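Local coordinates for protein mannose recognizing lectin (PDB 4TKC) that is a fungal lectin with a bulb-type lectin fold that binds mannose, holding the sugar in two pockets of the chain, at residues Val30-Arg33 / Asn39-Leu42. Numbering follows the deposited sequence.
Sequences VEFR and NIQL
The carbonyl O of Q41 takes the backbone N-H of R33 at 2.7 Å, almost straight (176° at the hydrogen), and a bent CA-H...O contact comes to the same oxygen from F32 CA. Q41 N returns a bond to R33 O at 2.9 Å, closing a hydrogen-bonded antiparallel pair in a β-hairpin whose strands, 30-34 and 40-44, are the central two of one four-stranded sheet of the β-prism II fold. On the face of R33 and Q41 a water links the ends: it accepts from R33 NH1 in the guanidinium plane and donates to Q41 OE1, 2.7 Å each. R33 NE also forms a salt bridge with E31 OE1 at 2.8 Å, reaching that oxygen from above the carboxylate plane; R33 NH2 makes a second salt bridge, to D46, E31 OE2 is hydrogen-bonded to H5, and Q41 NE2 to D54. The opposite face is apolar: L93 and C95 of a neighbouring sheet pack on it, and W51 of adjacent strand 48-53 flanks F32 and I40. With CG anti to its backbone N (chi1 -179°), the F32 ring lies alongside I40, F32 CE1 and CZ both 3.5 Å from I40 CG2. L42 crosses F32 at about a right angle, and its CD1 methyl touches F32 CB at 3.8 Å and V30 CG1 at 3.9 Å.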
ATOM      1  N   VAL A  30       6.111  -7.901 -17.214  1.00 17.32           N
ATOM      2  CA  VAL A  30       5.238  -6.739 -17.276  1.00 17.11           C
ATOM      3  C   VAL A  30       5.189  -6.133 -15.863  1.00 14.54           C
ATOM      4  O   VAL A  30       4.922  -6.860 -14.917  1.00 16.05           O
ATOM      5  CB  VAL A  30       3.814  -7.120 -17.738  1.00 15.88           C
ATOM      6  CG1 VAL A  30       2.975  -5.861 -17.971  1.00 18.17           C
ATOM      7  CG2 VAL A  30       3.851  -7.968 -19.031  1.00 18.27           C
ATOM      8  N   GLU A  31       5.497  -4.841 -15.769  1.00 16.83           N
ATOM      9  CA  GLU A  31       5.645  -4.177 -14.470  1.00 15.94           C
ATOM     10  C   GLU A  31       4.912  -2.852 -14.529  1.00 14.87           C
ATOM     11  O   GLU A  31       5.167  -1.990 -15.384  1.00 16.38           O
ATOM     12  CB  GLU A  31       7.131  -3.989 -14.167  1.00 17.34           C
ATOM     13  CG  GLU A  31       7.403  -3.614 -12.707  1.00 19.00           C
ATOM     14  CD  GLU A  31       8.880  -3.579 -12.399  1.00 18.31           C
ATOM     15  OE1 GLU A  31       9.626  -2.948 -13.169  1.00 20.65           O
ATOM     16  OE2 GLU A  31       9.271  -4.055 -11.316  1.00 19.27           O
ATOM     17  N   PHE A  32       4.109  -2.614 -13.483  1.00 15.20           N
ATOM     18  CA  PHE A  32       3.326  -1.404 -13.328  1.00 13.93           C
ATOM     19  C   PHE A  32       3.923  -0.652 -12.133  1.00 14.42           C
ATOM     20  O   PHE A  32       3.757  -1.030 -10.957  1.00 16.30           O
ATOM     21  CB  PHE A  32       1.874  -1.734 -13.060  1.00 13.92           C
ATOM     22  CG  PHE A  32       0.990  -0.528 -12.907  1.00 15.00           C
ATOM     23  CD1 PHE A  32       0.925   0.458 -13.882  1.00 15.00           C
ATOM     24  CD2 PHE A  32       0.302  -0.311 -11.726  1.00 18.11           C
ATOM     25  CE1 PHE A  32       0.087   1.545 -13.756  1.00 17.35           C
ATOM     26  CE2 PHE A  32      -0.524   0.786 -11.590  1.00 19.93           C
ATOM     27  CZ  PHE A  32      -0.635   1.705 -12.606  1.00 17.06           C
ATOM     28  N   ARG A  33       4.622   0.430 -12.452  1.00 15.08           N
ATOM     29  CA  ARG A  33       5.501   1.121 -11.506  1.00 16.11           C
ATOM     30  C   ARG A  33       4.975   2.481 -11.132  1.00 15.67           C
ATOM     31  O   ARG A  33       4.474   3.229 -11.978  1.00 16.17           O
ATOM     32  CB  ARG A  33       6.829   1.414 -12.235  1.00 23.16           C
ATOM     33  CG  ARG A  33       7.542   0.248 -12.846  1.00 23.72           C
ATOM     34  CD  ARG A  33       8.681   0.719 -13.744  1.00 21.38           C
ATOM     35  NE  ARG A  33       9.355  -0.450 -14.296  1.00 26.81           N
ATOM     36  CZ  ARG A  33      10.361  -0.429 -15.158  1.00 26.51           C
ATOM     37  NH1 ARG A  33      10.787   0.732 -15.676  1.00 27.82           N
ATOM     38  NH2 ARG A  33      10.906  -1.595 -15.530  1.00 32.53           N
ATOM     39  N   ASN A  39       6.245   9.312 -11.879  1.00 15.99           N
ATOM     40  CA  ASN A  39       5.484   8.809 -12.999  1.00 16.45           C
ATOM     41  C   ASN A  39       4.830   7.460 -12.740  1.00 16.50           C
ATOM     42  O   ASN A  39       5.314   6.672 -11.929  1.00 19.09           O
ATOM     43  CB  ASN A  39       6.347   8.729 -14.267  1.00 19.33           C
ATOM     44  CG  ASN A  39       6.959  10.068 -14.614  1.00 20.57           C
ATOM     45  OD1 ASN A  39       6.304  11.094 -14.484  1.00 19.75           O
ATOM     46  ND2 ASN A  39       8.241  10.081 -14.928  1.00 24.41           N
ATOM     47  N   ILE A  40       3.696   7.236 -13.398  1.00 16.67           N
ATOM     48  CA  ILE A  40       2.956   5.987 -13.315  1.00 16.35           C
ATOM     49  C   ILE A  40       3.105   5.270 -14.674  1.00 17.60           C
ATOM     50  O   ILE A  40       2.699   5.795 -15.726  1.00 17.22           O
ATOM     51  CB  ILE A  40       1.465   6.216 -13.030  1.00 16.01           C
ATOM     52  CG1 ILE A  40       1.288   7.047 -11.747  1.00 16.28           C
ATOM     53  CG2 ILE A  40       0.742   4.895 -12.885  1.00 15.06           C
ATOM     54  CD1 ILE A  40      -0.130   7.516 -11.539  1.00 17.87           C
ATOM     55  N   GLN A  41       3.799   4.133 -14.648  1.00 16.21           N
ATOM     56  CA  GLN A  41       4.285   3.557 -15.931  1.00 16.16           C
ATOM     57  C   GLN A  41       4.147   2.049 -15.954  1.00 16.56           C
ATOM     58  O   GLN A  41       4.516   1.344 -15.016  1.00 19.74           O
ATOM     59  CB  GLN A  41       5.751   3.941 -16.128  1.00 18.29           C
ATOM     60  CG  GLN A  41       5.981   5.435 -16.130  1.00 20.55           C
ATOM     61  CD  GLN A  41       7.411   5.810 -16.419  1.00 20.00           C
ATOM     62  OE1 GLN A  41       8.339   5.141 -15.988  1.00 23.47           O
ATOM     63  NE2 GLN A  41       7.596   6.886 -17.196  1.00 22.07           N
ATOM     64  N   LEU A  42       3.703   1.567 -17.118  1.00 18.74           N
ATOM     65  CA  LEU A  42       3.552   0.151 -17.380  1.00 17.19           C
ATOM     66  C   LEU A  42       4.630  -0.184 -18.406  1.00 15.76           C
ATOM     67  O   LEU A  42       4.591   0.298 -19.561  1.00 15.36           O
ATOM     68  CB  LEU A  42       2.171  -0.154 -17.986  1.00 15.44           C
ATOM     69  CG  LEU A  42       1.813  -1.628 -18.179  1.00 16.62           C
ATOM     70  CD1 LEU A  42       1.679  -2.327 -16.829  1.00 17.05           C
ATOM     71  CD2 LEU A  42       0.547  -1.768 -19.021  1.00 15.99           C
TER
HETATM   72  O   HOH W   1      10.249   3.348 -15.357  1.00 34.06           O